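Local coordinates for protein exosome complex component Rrp42 (Pyrococcus abyssi, PDB 2PO1) that probably acts as a non-catalytic component of the RNA-degrading exosome and contributes to structuring the Rrp41 active site, at residues C[39-44]-C[160-165]; C[64-69]-C[188-193]. All coordinates share one frame; numbering follows the deposited sequence.

In the fold
Strand 39-43 opens the mixed sheet of this RNase PH family chain and forms one of its edges. Strands 51-57 and 60-71 follow beside it, and segment 64-69 lies on the latter. The chain then completes the sheet and runs into helix 152-166, where segment 160-165 meets the first strand and closes contact 1. After strands 168-174 and 181-184, segment 188-193, which starts in the small antiparallel sheet, packs on strand 60-71 and closes contact 2. The segments alternate along the chain, so the two closures cross. Helix 152-166 joins them: Ala-163 and Leu-164 pack on Ile-66, and Leu-165 packs on Val-192. The centres of the two contacts are about 12 Å apart.

Contact 1: C[39-44]-C[160-165]; sequences IEIEVG and AIAALL
At the edge of the main sheet of this RNase PH family domain, Ile-41 and Val-43 on strand 39-43 pack against Ala-162 on helix 152-166. Both bear on the same methyl group, Ala-162 CB. Val-43 meets it with its CG2 methyl, which lies 3.7 Å from Ala-162 CB. Ile-41 uses its CG2 branch, at 3.9 Å from Ala-162 CB. This branch is anti to the backbone N, since chi1 is -59° and places CG1 beside that N. Two methyls from alternate residues of the strand thus converge on one alanine of the helix.

Val-43 CG2 also touches the helix backbone, 3.3 Å from Ala-162 O. This is a van der Waals contact of a methyl with a carbonyl oxygen. The Val-43 side chain is close to eclipsed, with chi1 120°, so its CG1 nearly overlies the carbonyl carbon. That torsion is either strained or less surely placed.

The motif is a helix laid on one face of a sheet. Strand and helix run in roughly the same direction, their axes 29° apart and 8.7 Å from each other at closest approach. The backbones come nearest at Val-43 and Ala-163, whose CA atoms are 6.2 Å apart. Small alanine side chains suit such a close approach. The same face continues onto strand 51-57, where Ala-53 touches Val-43, Ala-162 and Ala-163.

Helix 247-275 covers the neighbouring part of this core, with its Ile-268 and Ala-271 packed on Ile-41 and Ile-268 also meeting Leu-165. Strand 39-43 is paired with strand 51-57, where Lys-56 forms a salt bridge with Glu-40.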
ATOM      1  N   ILE C  39     -36.531  10.118   9.213  1.00 25.93           N
ATOM      2  CA  ILE C  39     -35.774   8.893   9.013  1.00 24.92           C
ATOM      3  C   ILE C  39     -36.495   8.096   7.969  1.00 25.92           C
ATOM      4  O   ILE C  39     -37.722   7.980   8.003  1.00 23.98           O
ATOM      5  CB  ILE C  39     -35.656   8.077  10.294  1.00 25.40           C
ATOM      6  CG1 ILE C  39     -34.745   8.808  11.294  1.00 26.62           C
ATOM      7  CG2 ILE C  39     -34.947   6.744   9.994  1.00 24.49           C
ATOM      8  CD1 ILE C  39     -34.884   8.300  12.761  1.00 31.79           C
ATOM      9  N   GLU C  40     -35.744   7.555   7.032  1.00 25.31           N
ATOM     10  CA  GLU C  40     -36.278   6.598   6.068  1.00 28.63           C
ATOM     11  C   GLU C  40     -35.426   5.358   6.174  1.00 26.14           C
ATOM     12  O   GLU C  40     -34.232   5.457   6.049  1.00 25.78           O
ATOM     13  CB  GLU C  40     -36.165   7.136   4.637  1.00 28.03           C
ATOM     14  CG  GLU C  40     -37.307   8.000   4.150  1.00 34.53           C
ATOM     15  CD  GLU C  40     -37.169   8.383   2.642  1.00 36.76           C
ATOM     16  OE1 GLU C  40     -37.221   9.602   2.327  1.00 44.41           O
ATOM     17  OE2 GLU C  40     -36.994   7.475   1.782  1.00 42.50           O
ATOM     18  N   ILE C  41     -36.027   4.201   6.444  1.00 26.99           N
ATOM     19  CA  ILE C  41     -35.280   2.940   6.467  1.00 24.62           C
ATOM     20  C   ILE C  41     -35.954   2.061   5.434  1.00 25.74           C
ATOM     21  O   ILE C  41     -37.189   1.923   5.420  1.00 25.30           O
ATOM     22  CB  ILE C  41     -35.308   2.263   7.851  1.00 23.99           C
ATOM     23  CG1 ILE C  41     -34.717   3.204   8.897  1.00 22.04           C
ATOM     24  CG2 ILE C  41     -34.496   0.949   7.816  1.00 24.91           C
ATOM     25  CD1 ILE C  41     -34.972   2.759  10.278  1.00 21.80           C
ATOM     26  N   GLU C  42     -35.173   1.565   4.498  1.00 23.36           N
ATOM     27  CA  GLU C  42     -35.704   0.648   3.530  1.00 27.12           C
ATOM     28  C   GLU C  42     -34.751  -0.475   3.383  1.00 26.48           C
ATOM     29  O   GLU C  42     -33.590  -0.273   3.014  1.00 25.89           O
ATOM     30  CB  GLU C  42     -35.920   1.296   2.178  1.00 28.43           C
ATOM     31  CG  GLU C  42     -36.834   0.426   1.295  1.00 34.76           C
ATOM     32  CD  GLU C  42     -36.998   0.951  -0.104  1.00 40.87           C
ATOM     33  OE1 GLU C  42     -37.582   0.217  -0.927  1.00 46.32           O
ATOM     34  OE2 GLU C  42     -36.555   2.089  -0.383  1.00 43.13           O
ATOM     35  N   VAL C  43     -35.256  -1.672   3.615  1.00 27.10           N
ATOM     36  CA  VAL C  43     -34.431  -2.856   3.810  1.00 26.69           C
ATOM     37  C   VAL C  43     -34.543  -3.772   2.594  1.00 26.14           C
ATOM     38  O   VAL C  43     -35.533  -3.742   1.884  1.00 28.12           O
ATOM     39  CB  VAL C  43     -34.850  -3.428   5.183  1.00 26.91           C
ATOM     40  CG1 VAL C  43     -35.377  -4.797   5.132  1.00 30.71           C
ATOM     41  CG2 VAL C  43     -33.769  -3.229   6.178  1.00 24.56           C
ATOM     42  N   GLY C  44     -33.485  -4.484   2.252  1.00 25.36           N
ATOM     43  CA  GLY C  44     -33.570  -5.444   1.155  1.00 25.59           C
ATOM     44  C   GLY C  44     -33.500  -4.833  -0.219  1.00 25.92           C
ATOM     45  O   GLY C  44     -33.943  -5.422  -1.194  1.00 26.94           O
ATOM     46  N   ALA C 160     -26.993  -0.809   9.637  1.00 19.40           N
ATOM     47  CA  ALA C 160     -26.229  -2.063   9.819  1.00 18.74           C
ATOM     48  C   ALA C 160     -27.147  -3.060  10.476  1.00 19.17           C
ATOM     49  O   ALA C 160     -27.323  -4.175   9.989  1.00 20.64           O
ATOM     50  CB  ALA C 160     -24.948  -1.857  10.642  1.00 18.81           C
ATOM     51  N   ILE C 161     -27.820  -2.648  11.543  1.00 18.43           N
ATOM     52  CA  ILE C 161     -28.650  -3.595  12.219  1.00 17.84           C
ATOM     53  C   ILE C 161     -29.898  -3.896  11.382  1.00 19.05           C
ATOM     54  O   ILE C 161     -30.432  -5.024  11.416  1.00 18.39           O
ATOM     55  CB  ILE C 161     -29.002  -3.173  13.684  1.00 18.63           C
ATOM     56  CG1 ILE C 161     -29.611  -4.370  14.437  1.00 17.48           C
ATOM     57  CG2 ILE C 161     -29.876  -1.980  13.700  1.00 18.06           C
ATOM     58  CD1 ILE C 161     -28.484  -5.447  14.728  1.00 15.48           C
ATOM     59  N   ALA C 162     -30.373  -2.910  10.639  1.00 18.37           N
ATOM     60  CA  ALA C 162     -31.552  -3.181   9.814  1.00 20.03           C
ATOM     61  C   ALA C 162     -31.162  -4.150   8.706  1.00 19.63           C
ATOM     62  O   ALA C 162     -31.946  -5.004   8.315  1.00 21.02           O
ATOM     63  CB  ALA C 162     -32.159  -1.867   9.245  1.00 20.02           C
ATOM     64  N   ALA C 163     -29.940  -4.044   8.186  1.00 19.23           N
ATOM     65  CA  ALA C 163     -29.533  -4.918   7.085  1.00 18.38           C
ATOM     66  C   ALA C 163     -29.377  -6.354   7.646  1.00 19.55           C
ATOM     67  O   ALA C 163     -29.816  -7.338   7.046  1.00 21.53           O
ATOM     68  CB  ALA C 163     -28.245  -4.411   6.466  1.00 18.26           C
ATOM     69  N   LEU C 164     -28.822  -6.473   8.855  1.00 19.63           N
ATOM     70  CA  LEU C 164     -28.641  -7.795   9.513  1.00 19.67           C
ATOM     71  C   LEU C 164     -29.988  -8.460   9.799  1.00 20.90           C
ATOM     72  O   LEU C 164     -30.177  -9.689   9.619  1.00 22.32           O
ATOM     73  CB  LEU C 164     -27.845  -7.571  10.798  1.00 19.25           C
ATOM     74  CG  LEU C 164     -26.370  -7.350  10.566  1.00 19.40           C
ATOM     75  CD1 LEU C 164     -25.817  -6.911  11.875  1.00 19.89           C
ATOM     76  CD2 LEU C 164     -25.745  -8.696  10.194  1.00 19.50           C
ATOM     77  N   LEU C 165     -30.946  -7.650  10.230  1.00 20.22           N
ATOM     78  CA  LEU C 165     -32.303  -8.141  10.436  1.00 23.11           C
ATOM     79  C   LEU C 165     -32.921  -8.545   9.123  1.00 23.66           C
ATOM     80  O   LEU C 165     -33.682  -9.454   9.086  1.00 21.98           O
ATOM     81  CB  LEU C 165     -33.193  -7.101  11.090  1.00 22.31           C
ATOM     82  CG  LEU C 165     -32.829  -6.860  12.559  1.00 21.89           C
ATOM     83  CD1 LEU C 165     -33.398  -5.509  12.973  1.00 20.67           C
ATOM     84  CD2 LEU C 165     -33.304  -8.028  13.440  1.00 21.93           C
TER

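Contact 2: C[64-69]-C[188-193]; sequences VGIKTS and EPLPVE
Leu-190 and Ile-66 meet through one methyl each, with Leu-190 CD2 at 4.0 Å from Ile-66 CG2. The two side chains cross at a slant, and across the two segments only these methyls come within 4.2 Å. With chi1 at -56°, CG1 of Ile-66 lies opposite the carbonyl carbon, which leaves CG2 to face the leucine. A looser touch follows one step along the same strand face, where Thr-68 CG2 lies 4.4 Å from Leu-190 CD2. One leucine methyl is therefore faced by branches of alternate strand residues. The torsions of Leu-190, chi1 -125° and chi2 13°, are both far from staggered, so the exact setting of its methyls is less certain.

The backbones stay well apart here, with the CA atoms of Thr-68 and Leu-190 separated by 9.6 Å. The contact is purely apolar. It joins a strand in the middle of the main mixed sheet of the RNase PH-type domain to the chain leaving strand 186-189 of the small antiparallel sheet.

Beyond this first shell, Val-169 packs on both Leu-190 and Thr-68, and Val-139, on the adjacent strand 135-147, touches Ile-66 and Thr-68. Leu-164 and Ala-167 also touch Leu-190. Its backbone leads straight into an inverse gamma turn centred on Pro-191, with a weak bond of 2.7 Å from Val-192 N to Leu-190 O. The intervening Lys-67 reaches a different partner: its NZ is hydrogen-bonded to backbone atoms of a neighbouring subunit, a different protein of the assembly.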
ATOM      1  N   VAL C  64     -26.187  -0.178   3.534  1.00 17.46           N
ATOM      2  CA  VAL C  64     -25.385  -1.265   4.066  1.00 17.23           C
ATOM      3  C   VAL C  64     -25.801  -2.520   3.400  1.00 17.91           C
ATOM      4  O   VAL C  64     -27.016  -2.782   3.182  1.00 18.79           O
ATOM      5  CB  VAL C  64     -25.583  -1.425   5.624  1.00 18.34           C
ATOM      6  CG1 VAL C  64     -24.912  -2.724   6.162  1.00 15.86           C
ATOM      7  CG2 VAL C  64     -25.026  -0.263   6.255  1.00 11.79           C
ATOM      8  N   GLY C  65     -24.801  -3.289   3.006  1.00 17.97           N
ATOM      9  CA  GLY C  65     -25.064  -4.597   2.394  1.00 18.08           C
ATOM     10  C   GLY C  65     -24.476  -5.640   3.318  1.00 19.51           C
ATOM     11  O   GLY C  65     -23.435  -5.396   3.941  1.00 18.75           O
ATOM     12  N   ILE C  66     -25.170  -6.779   3.458  1.00 20.32           N
ATOM     13  CA  ILE C  66     -24.660  -7.910   4.224  1.00 20.28           C
ATOM     14  C   ILE C  66     -24.369  -8.978   3.247  1.00 21.05           C
ATOM     15  O   ILE C  66     -25.207  -9.305   2.427  1.00 21.92           O
ATOM     16  CB  ILE C  66     -25.705  -8.455   5.246  1.00 21.15           C
ATOM     17  CG1 ILE C  66     -26.180  -7.341   6.195  1.00 20.20           C
ATOM     18  CG2 ILE C  66     -25.154  -9.663   5.968  1.00 22.14           C
ATOM     19  CD1 ILE C  66     -25.147  -6.743   7.140  1.00 15.90           C
ATOM     20  N   LYS C  67     -23.134  -9.451   3.237  1.00 20.00           N
ATOM     21  CA  LYS C  67     -22.823 -10.615   2.430  1.00 21.75           C
ATOM     22  C   LYS C  67     -22.202 -11.597   3.346  1.00 21.34           C
ATOM     23  O   LYS C  67     -21.350 -11.219   4.139  1.00 20.12           O
ATOM     24  CB  LYS C  67     -21.739 -10.304   1.398  1.00 20.66           C
ATOM     25  CG  LYS C  67     -22.019  -9.181   0.496  1.00 22.76           C
ATOM     26  CD  LYS C  67     -22.979  -9.642  -0.521  1.00 20.50           C
ATOM     27  CE  LYS C  67     -22.168 -10.348  -1.594  1.00 23.93           C
ATOM     28  NZ  LYS C  67     -23.145 -10.855  -2.530  1.00 24.28           N
ATOM     29  N   THR C  68     -22.583 -12.861   3.200  1.00 22.36           N
ATOM     30  CA  THR C  68     -22.057 -13.916   4.033  1.00 22.87           C
ATOM     31  C   THR C  68     -21.398 -14.985   3.181  1.00 24.04           C
ATOM     32  O   THR C  68     -21.755 -15.186   2.033  1.00 25.09           O
ATOM     33  CB  THR C  68     -23.176 -14.543   4.791  1.00 23.82           C
ATOM     34  OG1 THR C  68     -24.011 -15.207   3.847  1.00 27.18           O
ATOM     35  CG2 THR C  68     -23.968 -13.462   5.486  1.00 19.94           C
ATOM     36  N   SER C  69     -20.379 -15.635   3.720  1.00 24.19           N
ATOM     37  CA  SER C  69     -19.915 -16.848   3.109  1.00 25.66           C
ATOM     38  C   SER C  69     -19.523 -17.788   4.223  1.00 25.35           C
ATOM     39  O   SER C  69     -19.760 -17.525   5.409  1.00 23.51           O
ATOM     40  CB  SER C  69     -18.719 -16.534   2.221  1.00 27.25           C
ATOM     41  OG  SER C  69     -17.797 -15.832   3.012  1.00 27.82           O
ATOM     42  N   GLU C 188     -32.381 -18.571   5.669  1.00 32.90           N
ATOM     43  CA  GLU C 188     -32.882 -18.405   7.015  1.00 32.84           C
ATOM     44  C   GLU C 188     -32.355 -17.097   7.451  1.00 29.86           C
ATOM     45  O   GLU C 188     -31.385 -16.608   6.873  1.00 29.03           O
ATOM     46  CB  GLU C 188     -32.310 -19.506   7.906  1.00 33.71           C
ATOM     47  CG  GLU C 188     -30.841 -19.693   7.639  1.00 33.03           C
ATOM     48  CD  GLU C 188     -30.148 -20.581   8.612  1.00 36.31           C
ATOM     49  OE1 GLU C 188     -28.992 -20.279   8.881  1.00 38.49           O
ATOM     50  OE2 GLU C 188     -30.719 -21.583   9.081  1.00 37.25           O
ATOM     51  N   PRO C 189     -32.940 -16.516   8.500  1.00 29.57           N
ATOM     52  CA  PRO C 189     -32.318 -15.278   8.963  1.00 27.59           C
ATOM     53  C   PRO C 189     -30.989 -15.548   9.635  1.00 25.76           C
ATOM     54  O   PRO C 189     -30.646 -16.707   9.904  1.00 26.81           O
ATOM     55  CB  PRO C 189     -33.271 -14.777  10.037  1.00 28.24           C
ATOM     56  CG  PRO C 189     -34.560 -15.589   9.825  1.00 30.07           C
ATOM     57  CD  PRO C 189     -34.134 -16.880   9.279  1.00 31.60           C
ATOM     58  N   LEU C 190     -30.287 -14.483   9.954  1.00 23.03           N
ATOM     59  CA  LEU C 190     -29.011 -14.585  10.664  1.00 22.86           C
ATOM     60  C   LEU C 190     -29.436 -14.622  12.133  1.00 23.49           C
ATOM     61  O   LEU C 190     -30.586 -14.299  12.430  1.00 22.91           O
ATOM     62  CB  LEU C 190     -28.188 -13.350  10.327  1.00 19.80           C
ATOM     63  CG  LEU C 190     -26.764 -13.337   9.743  1.00 21.69           C
ATOM     64  CD1 LEU C 190     -26.228 -14.605   9.194  1.00 15.53           C
ATOM     65  CD2 LEU C 190     -26.551 -12.072   8.817  1.00 19.21           C
ATOM     66  N   PRO C 191     -28.576 -15.118  13.044  1.00 24.22           N
ATOM     67  CA  PRO C 191     -29.152 -15.113  14.394  1.00 25.69           C
ATOM     68  C   PRO C 191     -29.055 -13.724  15.009  1.00 25.30           C
ATOM     69  O   PRO C 191     -28.127 -13.455  15.771  1.00 24.86           O
ATOM     70  CB  PRO C 191     -28.305 -16.155  15.133  1.00 26.28           C
ATOM     71  CG  PRO C 191     -26.974 -16.144  14.407  1.00 24.88           C
ATOM     72  CD  PRO C 191     -27.245 -15.764  12.988  1.00 23.68           C
ATOM     73  N   VAL C 192     -29.983 -12.837  14.633  1.00 24.67           N
ATOM     74  CA  VAL C 192     -29.975 -11.480  15.143  1.00 25.08           C
ATOM     75  C   VAL C 192     -30.885 -11.437  16.365  1.00 27.04           C
ATOM     76  O   VAL C 192     -32.102 -11.662  16.285  1.00 27.36           O
ATOM     77  CB  VAL C 192     -30.439 -10.419  14.120  1.00 23.83           C
ATOM     78  CG1 VAL C 192     -30.227  -9.030  14.694  1.00 23.35           C
ATOM     79  CG2 VAL C 192     -29.688 -10.546  12.788  1.00 24.60           C
ATOM     80  N   GLU C 193     -30.296 -11.132  17.503  1.00 27.55           N
ATOM     81  CA  GLU C 193     -31.021 -11.277  18.745  1.00 28.72           C
ATOM     82  C   GLU C 193     -31.257 -10.008  19.506  1.00 30.05           C
ATOM     83  O   GLU C 193     -32.104  -9.961  20.375  1.00 31.96           O
ATOM     84  CB  GLU C 193     -30.274 -12.254  19.582  1.00 30.40           C
ATOM     85  CG  GLU C 193     -30.126 -13.501  18.800  1.00 32.12           C
ATOM     86  CD  GLU C 193     -29.532 -14.610  19.583  1.00 33.29           C
ATOM     87  OE1 GLU C 193     -28.921 -14.322  20.622  1.00 34.21           O
ATOM     88  OE2 GLU C 193     -29.670 -15.764  19.137  1.00 35.26           O
TER